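Local coordinates for membrane-associated protein VP24 (Marburg virus - Musoke, Kenya, 1980, PDB 4OR8), which may act as a minor matrix protein with a role in nucleocapsid assembly and virion budding, and interacts with the viral nucleoprotein, at residues B[119-124]-B[165-170]; B[127-132]-B[157-162]; B[181-186]-B[204-209]; B[210-215]-B[233-238]. One frame throughout, in Å; residues are numbered along the deposited sequence.

Interaction 1: residues B[119-124]-B[165-170]; sequences QELQQS and KILMAG
L121 reaches from the loop between helices 104-115 and 127-142 onto one side of helix 161-178, where it meets I166, L167 and G170. Its CG stands anti to the backbone N (chi1 171°), and this sends both methyls at the helix. CD1 lies 3.5 Å from I166 O and 3.8 Å from G170 CA. The other methyl, CD2, touches L167 CD1 at 3.7 Å, and these two leucine side chains cross at a slant. G170 has no side chain, and its CA faces L121 CD1.

I166 is the main partner on the helix. Its CG2 branch faces the loop and is shared by two residues. S124 OG sits 3.6 Å from it, and L121 CD1 is 4.0 Å away. I166 O accepts the backbone N-H of G170 within the helix, so the carbonyl beside the L121 methyl is already bonded.

L121 to S124 form a type I beta turn, which brings both of its end residues to the helix. Nearby, E120 forms a salt bridge with K177 further along helix 161-178. No hydrogen bond joins the two segments themselves. The loop is therefore held here by apolar fit against the helix, with L121 as the main wedge.

Interaction 2: residues B[127-132]-B[157-162]; sequences PGFRSI and IYLTSD
The Y158 ring is sandwiched between G128 and I157. G128 CA lies over the centre of one face, 3.3 Å from the ring centroid and 6° off the ring normal. This is a CH-pi contact from a residue without a side chain. I157 CG1, from the ring's own segment, covers the opposite face, 3.7 Å above the plane. Y158 CG is anti to its carbonyl carbon (chi1 -65°), which lays the ring against the first turn of helix 127-142.

The F129 ring is approached obliquely by Y158 O and by a methyl of L159. L159 CD1 comes to 3.5 Å from F129 CE1. F129 CB is 3.5 Å from Y158 O and also touches Y158 CB. I132 CD1 meets Y158 CB at 4.0 Å. No hydrogen bond crosses between the segments.

L159 leaves helical geometry after helix 152-158 and centres an inverse gamma turn. T160 then takes the N-cap position of helix 161-178, with a weak bond from M163 N to its OG1. F129 also packs on M163 and L167 of that helix, and I132 on I150. The start of helix 127-142 thus lies against the junction between helices 152-158 and 161-178.

Interaction 3: residues B[181-186]-B[204-209]; sequences LHVVND and ITRVNM
R206 NH1 donates to the backbone carbonyl of L181 in a 3.0 Å bond to L181 O, with an N-H...O angle of 148°. The donor lies nearly on the line of the C=O bond. L181 O is at the guanidinium edge, 21° out of its plane. The R206 side chain is extended from CG to NE. The other terminal nitrogen, NH2, forms a salt bridge with E240.

V184 N gives R206 O a weak hydrogen bond of 3.3 Å, and V183 CA makes a CA-H...O contact with the same oxygen. V183 O is taken by N185 ND2 in a nearly straight 2.8 Å bond. N185 OD1 accepts the backbone N-H groups of H187 and K189.

Side-chain packing fills in between. V183 CG1 lies 3.4 Å from N208 OD1. V184 CG1 makes an apolar contact with T205 CG2 at 3.7 Å. The hydroxyl of T205 bonds to S192. N185 and N208 make backbone hydrogen bonds to the second subunit, and V184 packs on Q253 of that subunit.

Two hydrogen bonds thus tie loop 181-186 to segment 204-209. R206 gives the stronger, and V183 packs beside it. R244 of the second subunit lies close to R206, and E240 may partly balance the two charges.

Interaction 4: residues B[210-215]-B[233-238]; sequences GFLVEV and VVFGLV
F211, V213 and V215 pair with V238, G236 and V234 through six backbone hydrogen bonds, two for each pair. The shortest, F211 N to V238 O, is 2.8 Å. The longest, V234 N to V215 O, is 3.0 Å. Between them, L212 with L237 and E214 with F235 are non-hydrogen-bonded pairs. Here the CA atoms come closer, 4.3 Å for E214 and F235.

On the face carrying L212 and L237, the two leucines cross at about a right angle, with their CD1 methyls 4.0 Å apart. On the face carrying F211, V213, V215, V234 and V238, V215 CB meets V234 CG2 at 3.8 Å, and V213 CG2 reaches diagonally to V238 CG2.

The segments belong to a beta hairpin of strands 210-221 and 228-239, an antiparallel pair inside a mixed sheet, with 210-221 its middle strand. Strand 201-206 continues the sheet beside L212 and E214, and strand 100-101 beside V233 and F235.

Helix 104-115 covers the face of V213, with I110 against V213 and V215. L93 packs on the other face, against L212, E214 and F235. The E214 carboxylate forms a salt bridge with R216 through OE2, and its OE1 hydrogen-bonds to Y22 OH of the second subunit.

Interactions 1 and 2 lie in the helical part. Both use helix 161-178, and interaction 2 is nested within the chain loop that interaction 1 closes. They meet where R130 NH2 probably bonds to Q122 O. Both are apolar, with no hydrogen bond across. Interaction 1 is only partly buried; the other three are buried. Interaction 4 is nearest the chain centre and is bonded by regular backbone pairing within the sheet. Interaction 3 joins a loop to the strand next to that of interaction 4. It combines a side-chain donor with one weak backbone bond, and it lies beside the second subunit. Interactions 2 and 3 have centres about 35 Å apart.

Interaction 1: residues B[119-124]-B[165-170]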
loop_
_atom_site.group_PDB
_atom_site.type_symbol
_atom_site.label_atom_id
_atom_site.label_comp_id
_atom_site.label_asym_id
_atom_site.label_seq_id
_atom_site.Cartn_x
_atom_site.Cartn_y
_atom_site.Cartn_z
ATOM N N GLN B 119 -1.949 -1.555 24.836
ATOM C CA GLN B 119 -1.625 -1.172 26.212
ATOM C C GLN B 119 -1.592 0.341 26.424
ATOM O O GLN B 119 -1.840 0.834 27.525
ATOM C CB GLN B 119 -0.289 -1.790 26.650
ATOM C CG GLN B 119 0.931 -1.326 25.848
ATOM C CD GLN B 119 1.033 -1.981 24.474
ATOM O OE1 GLN B 119 0.565 -3.104 24.269
ATOM N NE2 GLN B 119 1.646 -1.276 23.527
ATOM N N GLU B 120 -1.285 1.074 25.362
ATOM C CA GLU B 120 -1.170 2.519 25.445
ATOM C C GLU B 120 -2.554 3.156 25.440
ATOM O O GLU B 120 -2.734 4.279 25.908
ATOM C CB GLU B 120 -0.337 3.046 24.278
ATOM C CG GLU B 120 0.180 4.460 24.463
ATOM C CD GLU B 120 1.224 4.829 23.429
ATOM O OE1 GLU B 120 1.479 4.003 22.526
ATOM O OE2 GLU B 120 1.790 5.940 23.522
ATOM N N LEU B 121 -3.530 2.424 24.916
ATOM C CA LEU B 121 -4.903 2.909 24.839
ATOM C C LEU B 121 -5.685 2.665 26.128
ATOM O O LEU B 121 -6.440 3.524 26.581
ATOM C CB LEU B 121 -5.628 2.249 23.667
ATOM C CG LEU B 121 -7.138 2.482 23.588
ATOM C CD1 LEU B 121 -7.459 3.976 23.591
ATOM C CD2 LEU B 121 -7.706 1.821 22.345
ATOM N N GLN B 122 -5.488 1.489 26.713
ATOM C CA GLN B 122 -6.255 1.056 27.871
ATOM C C GLN B 122 -5.676 1.601 29.167
ATOM O O GLN B 122 -6.072 1.208 30.266
ATOM C CB GLN B 122 -6.293 -0.463 27.900
ATOM C CG GLN B 122 -6.989 -1.046 26.705
ATOM C CD GLN B 122 -6.918 -2.539 26.707
ATOM O OE1 GLN B 122 -5.868 -3.117 26.988
ATOM N NE2 GLN B 122 -8.040 -3.186 26.415
ATOM N N GLN B 123 -4.740 2.526 29.029
ATOM C CA GLN B 123 -4.026 3.032 30.181
ATOM C C GLN B 123 -4.691 4.306 30.704
ATOM O O GLN B 123 -4.630 4.606 31.897
ATOM C CB GLN B 123 -2.544 3.206 29.830
ATOM C CG GLN B 123 -1.883 4.424 30.402
ATOM C CD GLN B 123 -1.997 5.618 29.479
ATOM O OE1 GLN B 123 -2.736 5.589 28.493
ATOM N NE2 GLN B 123 -1.259 6.678 29.793
ATOM N N SER B 124 -5.378 5.020 29.817
ATOM C CA SER B 124 -6.061 6.257 30.190
ATOM C C SER B 124 -7.584 6.136 30.148
ATOM O O SER B 124 -8.296 7.141 30.171
ATOM C CB SER B 124 -5.608 7.407 29.291
ATOM O OG SER B 124 -5.821 7.092 27.927
ATOM N N LYS B 165 -13.364 10.045 22.453
ATOM C CA LYS B 165 -12.259 10.766 21.838
ATOM C C LYS B 165 -10.958 9.991 22.005
ATOM O O LYS B 165 -10.208 9.799 21.047
ATOM C CB LYS B 165 -12.117 12.148 22.474
ATOM C CG LYS B 165 -11.967 13.274 21.476
ATOM C CD LYS B 165 -13.316 13.753 20.980
ATOM C CE LYS B 165 -14.023 14.561 22.050
ATOM N NZ LYS B 165 -13.220 15.749 22.452
ATOM N N ILE B 166 -10.705 9.546 23.230
ATOM C CA ILE B 166 -9.500 8.788 23.545
ATOM C C ILE B 166 -9.456 7.480 22.762
ATOM O O ILE B 166 -8.412 7.095 22.230
ATOM C CB ILE B 166 -9.401 8.503 25.061
ATOM C CG1 ILE B 166 -9.174 9.806 25.827
ATOM C CG2 ILE B 166 -8.279 7.519 25.359
ATOM C CD1 ILE B 166 -9.071 9.624 27.322
ATOM N N LEU B 167 -10.602 6.813 22.681
ATOM C CA LEU B 167 -10.696 5.545 21.970
ATOM C C LEU B 167 -10.296 5.678 20.507
ATOM O O LEU B 167 -9.553 4.849 19.988
ATOM C CB LEU B 167 -12.104 4.970 22.076
ATOM C CG LEU B 167 -12.280 3.632 21.357
ATOM C CD1 LEU B 167 -11.352 2.589 21.964
ATOM C CD2 LEU B 167 -13.734 3.172 21.394
ATOM N N MET B 168 -10.785 6.725 19.849
ATOM C CA MET B 168 -10.444 6.973 18.454
ATOM C C MET B 168 -8.970 7.344 18.314
ATOM O O MET B 168 -8.283 6.863 17.415
ATOM C CB MET B 168 -11.328 8.074 17.871
ATOM C CG MET B 168 -12.820 7.805 17.990
ATOM S SD MET B 168 -13.348 6.265 17.204
ATOM C CE MET B 168 -14.219 5.500 18.567
ATOM N N ALA B 169 -8.485 8.199 19.209
ATOM C CA ALA B 169 -7.084 8.613 19.190
ATOM C C ALA B 169 -6.141 7.429 19.388
ATOM O O ALA B 169 -5.057 7.372 18.800
ATOM C CB ALA B 169 -6.832 9.673 20.250
ATOM N N GLY B 170 -6.563 6.483 20.222
ATOM C CA GLY B 170 -5.787 5.285 20.479
ATOM C C GLY B 170 -5.653 4.377 19.273
ATOM O O GLY B 170 -4.574 3.840 19.020
#

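Interaction 2: residues B[127-132]-B[157-162]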
loop_
_atom_site.group_PDB
_atom_site.type_symbol
_atom_site.label_atom_id
_atom_site.label_comp_id
_atom_site.label_asym_id
_atom_site.label_seq_id
_atom_site.Cartn_x
_atom_site.Cartn_y
_atom_site.Cartn_z
ATOM N N PRO B 127 -12.053 2.319 34.235
ATOM C CA PRO B 127 -12.260 0.869 34.360
ATOM C C PRO B 127 -13.592 0.379 33.800
ATOM O O PRO B 127 -13.638 -0.680 33.173
ATOM C CB PRO B 127 -12.216 0.645 35.872
ATOM C CG PRO B 127 -11.335 1.729 36.371
ATOM C CD PRO B 127 -11.640 2.920 35.516
ATOM N N GLY B 128 -14.659 1.139 34.026
ATOM C CA GLY B 128 -15.961 0.782 33.499
ATOM C C GLY B 128 -15.973 0.740 31.985
ATOM O O GLY B 128 -16.484 -0.205 31.386
ATOM N N PHE B 129 -15.403 1.769 31.364
ATOM C CA PHE B 129 -15.326 1.843 29.910
ATOM C C PHE B 129 -14.283 0.869 29.375
ATOM O O PHE B 129 -14.401 0.370 28.254
ATOM C CB PHE B 129 -14.996 3.268 29.469
ATOM C CG PHE B 129 -14.899 3.436 27.980
ATOM C CD1 PHE B 129 -16.017 3.279 27.177
ATOM C CD2 PHE B 129 -13.692 3.765 27.386
ATOM C CE1 PHE B 129 -15.932 3.436 25.804
ATOM C CE2 PHE B 129 -13.601 3.926 26.014
ATOM C CZ PHE B 129 -14.724 3.760 25.222
ATOM N N ARG B 130 -13.261 0.602 30.185
ATOM C CA ARG B 130 -12.235 -0.369 29.825
ATOM C C ARG B 130 -12.850 -1.746 29.610
ATOM O O ARG B 130 -12.470 -2.469 28.691
ATOM C CB ARG B 130 -11.145 -0.437 30.895
ATOM C CG ARG B 130 -10.086 -1.485 30.614
ATOM C CD ARG B 130 -9.046 -1.558 31.718
ATOM N NE ARG B 130 -8.123 -0.429 31.691
ATOM C CZ ARG B 130 -8.070 0.518 32.621
ATOM N NH1 ARG B 130 -8.887 0.472 33.665
ATOM N NH2 ARG B 130 -7.194 1.508 32.513
ATOM N N SER B 131 -13.810 -2.099 30.458
ATOM C CA SER B 131 -14.491 -3.381 30.340
ATOM C C SER B 131 -15.425 -3.392 29.131
ATOM O O SER B 131 -15.673 -4.443 28.540
ATOM C CB SER B 131 -15.265 -3.709 31.620
ATOM O OG SER B 131 -16.396 -2.871 31.763
ATOM N N ILE B 132 -15.942 -2.221 28.770
ATOM C CA ILE B 132 -16.747 -2.089 27.561
ATOM C C ILE B 132 -15.874 -2.327 26.335
ATOM O O ILE B 132 -16.239 -3.093 25.439
ATOM C CB ILE B 132 -17.412 -0.704 27.470
ATOM C CG1 ILE B 132 -18.549 -0.600 28.487
ATOM C CG2 ILE B 132 -17.943 -0.454 26.070
ATOM C CD1 ILE B 132 -19.268 0.734 28.471
ATOM N N ILE B 157 -22.852 5.895 31.684
ATOM C CA ILE B 157 -21.941 6.415 32.694
ATOM C C ILE B 157 -20.479 6.277 32.280
ATOM O O ILE B 157 -19.628 7.046 32.729
ATOM C CB ILE B 157 -22.170 5.753 34.073
ATOM C CG1 ILE B 157 -22.110 4.231 33.961
ATOM C CG2 ILE B 157 -23.511 6.173 34.649
ATOM C CD1 ILE B 157 -22.492 3.521 35.243
ATOM N N TYR B 158 -20.193 5.312 31.411
ATOM C CA TYR B 158 -18.812 5.012 31.041
ATOM C C TYR B 158 -18.428 5.500 29.647
ATOM O O TYR B 158 -17.286 5.892 29.421
ATOM C CB TYR B 158 -18.535 3.515 31.183
ATOM C CG TYR B 158 -18.626 3.033 32.611
ATOM C CD1 TYR B 158 -18.114 3.795 33.651
ATOM C CD2 TYR B 158 -19.237 1.826 32.921
ATOM C CE1 TYR B 158 -18.196 3.365 34.960
ATOM C CE2 TYR B 158 -19.325 1.385 34.229
ATOM C CZ TYR B 158 -18.802 2.161 35.245
ATOM O OH TYR B 158 -18.884 1.733 36.550
ATOM N N LEU B 159 -19.375 5.477 28.718
ATOM C CA LEU B 159 -19.113 5.964 27.367
ATOM C C LEU B 159 -19.344 7.472 27.277
ATOM O O LEU B 159 -20.392 7.929 26.815
ATOM C CB LEU B 159 -19.967 5.213 26.336
ATOM C CG LEU B 159 -19.799 5.581 24.856
ATOM C CD1 LEU B 159 -18.337 5.571 24.450
ATOM C CD2 LEU B 159 -20.598 4.636 23.975
ATOM N N THR B 160 -18.362 8.240 27.733
ATOM C CA THR B 160 -18.435 9.693 27.660
ATOM C C THR B 160 -17.770 10.198 26.382
ATOM O O THR B 160 -17.139 9.428 25.658
ATOM C CB THR B 160 -17.763 10.348 28.877
ATOM O OG1 THR B 160 -16.403 9.905 28.972
ATOM C CG2 THR B 160 -18.499 9.974 30.150
ATOM N N SER B 161 -17.914 11.489 26.105
ATOM C CA SER B 161 -17.288 12.072 24.925
ATOM C C SER B 161 -15.767 11.955 25.016
ATOM O O SER B 161 -15.102 11.650 24.028
ATOM C CB SER B 161 -17.711 13.533 24.740
ATOM O OG SER B 161 -17.109 14.369 25.710
ATOM N N ASP B 162 -15.229 12.189 26.210
ATOM C CA ASP B 162 -13.800 12.027 26.467
ATOM C C ASP B 162 -13.312 10.617 26.141
ATOM O O ASP B 162 -12.297 10.443 25.462
ATOM C CB ASP B 162 -13.481 12.352 27.926
ATOM C CG ASP B 162 -13.211 13.824 28.149
ATOM O OD1 ASP B 162 -13.570 14.637 27.271
ATOM O OD2 ASP B 162 -12.638 14.166 29.205
#

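Interaction 3: residues B[181-186]-B[204-209]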
loop_
_atom_site.group_PDB
_atom_site.type_symbol
_atom_site.label_atom_id
_atom_site.label_comp_id
_atom_site.label_asym_id
_atom_site.label_seq_id
_atom_site.Cartn_x
_atom_site.Cartn_y
_atom_site.Cartn_z
ATOM N N LEU B 181 6.680 -0.766 11.584
ATOM C CA LEU B 181 7.122 -2.093 11.171
ATOM C C LEU B 181 7.795 -2.048 9.806
ATOM O O LEU B 181 7.346 -1.346 8.903
ATOM C CB LEU B 181 5.946 -3.069 11.107
ATOM C CG LEU B 181 5.303 -3.567 12.400
ATOM C CD1 LEU B 181 4.111 -4.460 12.078
ATOM C CD2 LEU B 181 6.316 -4.308 13.252
ATOM N N HIS B 182 8.876 -2.805 9.660
ATOM C CA HIS B 182 9.521 -2.953 8.368
ATOM C C HIS B 182 8.895 -4.110 7.605
ATOM O O HIS B 182 8.435 -5.082 8.201
ATOM C CB HIS B 182 11.019 -3.202 8.540
ATOM C CG HIS B 182 11.790 -1.989 8.955
ATOM N ND1 HIS B 182 12.699 -1.367 8.128
ATOM C CD2 HIS B 182 11.786 -1.283 10.111
ATOM C CE1 HIS B 182 13.222 -0.329 8.755
ATOM N NE2 HIS B 182 12.686 -0.256 9.960
ATOM N N VAL B 183 8.873 -3.995 6.283
ATOM C CA VAL B 183 8.489 -5.107 5.432
ATOM C C VAL B 183 9.484 -6.231 5.693
ATOM O O VAL B 183 10.606 -5.971 6.125
ATOM C CB VAL B 183 8.514 -4.693 3.946
ATOM C CG1 VAL B 183 7.988 -5.806 3.063
ATOM C CG2 VAL B 183 7.684 -3.445 3.746
ATOM N N VAL B 184 9.066 -7.473 5.464
ATOM C CA VAL B 184 9.933 -8.623 5.689
ATOM C C VAL B 184 11.291 -8.424 5.023
ATOM O O VAL B 184 11.380 -8.014 3.868
ATOM C CB VAL B 184 9.283 -9.935 5.216
ATOM C CG1 VAL B 184 8.056 -10.238 6.057
ATOM C CG2 VAL B 184 8.911 -9.845 3.753
ATOM N N ASN B 185 12.345 -8.687 5.783
ATOM C CA ASN B 185 13.697 -8.380 5.348
ATOM C C ASN B 185 14.679 -9.454 5.784
ATOM O O ASN B 185 14.311 -10.399 6.481
ATOM C CB ASN B 185 14.123 -7.024 5.909
ATOM C CG ASN B 185 13.960 -6.942 7.412
ATOM O OD1 ASN B 185 14.890 -7.227 8.163
ATOM N ND2 ASN B 185 12.770 -6.558 7.861
ATOM N N ASP B 186 15.931 -9.299 5.371
ATOM C CA ASP B 186 16.966 -10.270 5.696
ATOM C C ASP B 186 18.004 -9.688 6.649
ATOM O O ASP B 186 19.103 -10.225 6.778
ATOM C CB ASP B 186 17.645 -10.777 4.419
ATOM C CG ASP B 186 18.391 -9.682 3.673
ATOM O OD1 ASP B 186 18.077 -8.489 3.876
ATOM O OD2 ASP B 186 19.292 -10.017 2.876
ATOM N N ILE B 204 0.323 -10.103 12.858
ATOM C CA ILE B 204 0.239 -9.104 11.798
ATOM C C ILE B 204 1.617 -8.809 11.217
ATOM O O ILE B 204 2.509 -8.344 11.920
ATOM C CB ILE B 204 -0.372 -7.796 12.318
ATOM C CG1 ILE B 204 -1.757 -8.063 12.907
ATOM C CG2 ILE B 204 -0.442 -6.756 11.207
ATOM C CD1 ILE B 204 -2.322 -6.896 13.678
ATOM N N THR B 205 1.782 -9.073 9.927
ATOM C CA THR B 205 3.069 -8.897 9.268
ATOM C C THR B 205 2.975 -7.898 8.116
ATOM O O THR B 205 2.048 -7.956 7.303
ATOM C CB THR B 205 3.590 -10.237 8.725
ATOM O OG1 THR B 205 3.680 -11.184 9.796
ATOM C CG2 THR B 205 4.957 -10.068 8.088
ATOM N N ARG B 206 3.930 -6.978 8.046
ATOM C CA ARG B 206 3.951 -6.023 6.948
ATOM C C ARG B 206 4.631 -6.602 5.709
ATOM O O ARG B 206 5.784 -7.036 5.760
ATOM C CB ARG B 206 4.633 -4.718 7.358
ATOM C CG ARG B 206 4.612 -3.674 6.262
ATOM C CD ARG B 206 5.170 -2.346 6.733
ATOM N NE ARG B 206 4.887 -1.292 5.761
ATOM C CZ ARG B 206 5.112 -0.000 5.968
ATOM N NH1 ARG B 206 5.631 0.411 7.119
ATOM N NH2 ARG B 206 4.816 0.882 5.025
ATOM N N VAL B 207 3.900 -6.611 4.602
ATOM C CA VAL B 207 4.456 -6.990 3.314
ATOM C C VAL B 207 4.434 -5.771 2.392
ATOM O O VAL B 207 4.001 -4.696 2.795
ATOM C CB VAL B 207 3.677 -8.161 2.682
ATOM C CG1 VAL B 207 3.973 -9.446 3.422
ATOM C CG2 VAL B 207 2.176 -7.873 2.675
ATOM N N ASN B 208 4.907 -5.936 1.161
ATOM C CA ASN B 208 4.918 -4.836 0.205
ATOM C C ASN B 208 3.521 -4.321 -0.129
ATOM O O ASN B 208 3.338 -3.136 -0.416
ATOM C CB ASN B 208 5.639 -5.246 -1.080
ATOM C CG ASN B 208 7.131 -5.403 -0.887
ATOM O OD1 ASN B 208 7.743 -4.687 -0.095
ATOM N ND2 ASN B 208 7.726 -6.343 -1.614
ATOM N N MET B 209 2.540 -5.216 -0.087
ATOM C CA MET B 209 1.177 -4.875 -0.486
ATOM C C MET B 209 0.368 -4.281 0.658
ATOM O O MET B 209 -0.660 -3.641 0.441
ATOM C CB MET B 209 0.464 -6.105 -1.049
ATOM C CG MET B 209 1.066 -6.610 -2.344
ATOM S SD MET B 209 0.091 -7.919 -3.100
ATOM C CE MET B 209 -1.514 -7.131 -3.201
#

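Interaction 4: residues B[210-215]-B[233-238]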
loop_
_atom_site.group_PDB
_atom_site.type_symbol
_atom_site.label_atom_id
_atom_site.label_comp_id
_atom_site.label_asym_id
_atom_site.label_seq_id
_atom_site.Cartn_x
_atom_site.Cartn_y
_atom_site.Cartn_z
ATOM N N GLY B 210 0.840 -4.493 1.877
ATOM C CA GLY B 210 0.140 -4.008 3.047
ATOM C C GLY B 210 0.418 -4.883 4.248
ATOM O O GLY B 210 1.555 -5.280 4.486
ATOM N N PHE B 211 -0.624 -5.196 5.004
ATOM C CA PHE B 211 -0.457 -5.961 6.227
ATOM C C PHE B 211 -1.159 -7.304 6.151
ATOM O O PHE B 211 -2.372 -7.375 5.979
ATOM C CB PHE B 211 -0.952 -5.157 7.427
ATOM C CG PHE B 211 -0.216 -3.866 7.629
ATOM C CD1 PHE B 211 0.971 -3.838 8.340
ATOM C CD2 PHE B 211 -0.703 -2.685 7.097
ATOM C CE1 PHE B 211 1.656 -2.653 8.526
ATOM C CE2 PHE B 211 -0.024 -1.496 7.278
ATOM C CZ PHE B 211 1.159 -1.480 7.994
ATOM N N LEU B 212 -0.380 -8.370 6.269
ATOM C CA LEU B 212 -0.926 -9.716 6.278
ATOM C C LEU B 212 -1.418 -10.032 7.682
ATOM O O LEU B 212 -0.632 -10.073 8.625
ATOM C CB LEU B 212 0.144 -10.722 5.850
ATOM C CG LEU B 212 -0.323 -12.040 5.232
ATOM C CD1 LEU B 212 -1.186 -11.793 4.003
ATOM C CD2 LEU B 212 0.877 -12.903 4.877
ATOM N N VAL B 213 -2.724 -10.233 7.821
ATOM C CA VAL B 213 -3.315 -10.531 9.119
ATOM C C VAL B 213 -3.621 -12.018 9.233
ATOM O O VAL B 213 -4.448 -12.551 8.496
ATOM C CB VAL B 213 -4.599 -9.722 9.357
ATOM C CG1 VAL B 213 -5.246 -10.133 10.668
ATOM C CG2 VAL B 213 -4.295 -8.230 9.349
ATOM N N GLU B 214 -2.949 -12.678 10.169
ATOM C CA GLU B 214 -3.038 -14.125 10.315
ATOM C C GLU B 214 -3.552 -14.526 11.696
ATOM O O GLU B 214 -3.084 -14.015 12.713
ATOM C CB GLU B 214 -1.659 -14.739 10.073
ATOM C CG GLU B 214 -1.486 -16.133 10.630
ATOM C CD GLU B 214 -0.047 -16.605 10.557
ATOM O OE1 GLU B 214 0.816 -15.824 10.099
ATOM O OE2 GLU B 214 0.221 -17.758 10.960
ATOM N N VAL B 215 -4.515 -15.442 11.731
ATOM C CA VAL B 215 -5.066 -15.917 12.998
ATOM C C VAL B 215 -5.023 -17.440 13.128
ATOM O O VAL B 215 -5.544 -18.161 12.276
ATOM C CB VAL B 215 -6.524 -15.455 13.191
ATOM C CG1 VAL B 215 -7.078 -15.979 14.509
ATOM C CG2 VAL B 215 -6.615 -13.944 13.134
ATOM N N VAL B 233 -6.567 -22.235 10.817
ATOM C CA VAL B 233 -5.757 -21.097 10.397
ATOM C C VAL B 233 -6.452 -20.283 9.313
ATOM O O VAL B 233 -6.784 -20.803 8.248
ATOM C CB VAL B 233 -4.375 -21.544 9.881
ATOM C CG1 VAL B 233 -3.638 -20.372 9.261
ATOM C CG2 VAL B 233 -3.556 -22.157 11.008
ATOM N N VAL B 234 -6.680 -19.005 9.591
ATOM C CA VAL B 234 -7.230 -18.097 8.597
ATOM C C VAL B 234 -6.277 -16.933 8.409
ATOM O O VAL B 234 -5.478 -16.630 9.295
ATOM C CB VAL B 234 -8.616 -17.553 9.003
ATOM C CG1 VAL B 234 -9.616 -18.688 9.134
ATOM C CG2 VAL B 234 -8.525 -16.763 10.299
ATOM N N PHE B 235 -6.352 -16.287 7.253
ATOM C CA PHE B 235 -5.527 -15.117 6.993
ATOM C C PHE B 235 -6.102 -14.253 5.883
ATOM O O PHE B 235 -6.776 -14.746 4.980
ATOM C CB PHE B 235 -4.084 -15.516 6.671
ATOM C CG PHE B 235 -3.918 -16.194 5.342
ATOM C CD1 PHE B 235 -4.166 -17.550 5.204
ATOM C CD2 PHE B 235 -3.497 -15.479 4.231
ATOM C CE1 PHE B 235 -4.008 -18.177 3.983
ATOM C CE2 PHE B 235 -3.339 -16.102 3.003
ATOM C CZ PHE B 235 -3.594 -17.452 2.882
ATOM N N GLY B 236 -5.832 -12.954 5.966
ATOM C CA GLY B 236 -6.268 -12.014 4.955
ATOM C C GLY B 236 -5.233 -10.925 4.774
ATOM O O GLY B 236 -4.235 -10.885 5.490
ATOM N N LEU B 237 -5.473 -10.035 3.819
ATOM C CA LEU B 237 -4.527 -8.973 3.523
ATOM C C LEU B 237 -5.207 -7.613 3.558
ATOM O O LEU B 237 -6.116 -7.346 2.772
ATOM C CB LEU B 237 -3.892 -9.203 2.150
ATOM C CG LEU B 237 -2.879 -8.167 1.668
ATOM C CD1 LEU B 237 -1.687 -8.113 2.606
ATOM C CD2 LEU B 237 -2.431 -8.476 0.248
ATOM N N VAL B 238 -4.773 -6.758 4.478
ATOM C CA VAL B 238 -5.276 -5.394 4.530
ATOM C C VAL B 238 -4.326 -4.461 3.789
ATOM O O VAL B 238 -3.154 -4.344 4.146
ATOM C CB VAL B 238 -5.476 -4.898 5.975
ATOM C CG1 VAL B 238 -5.929 -3.450 5.971
ATOM C CG2 VAL B 238 -6.495 -5.765 6.701
#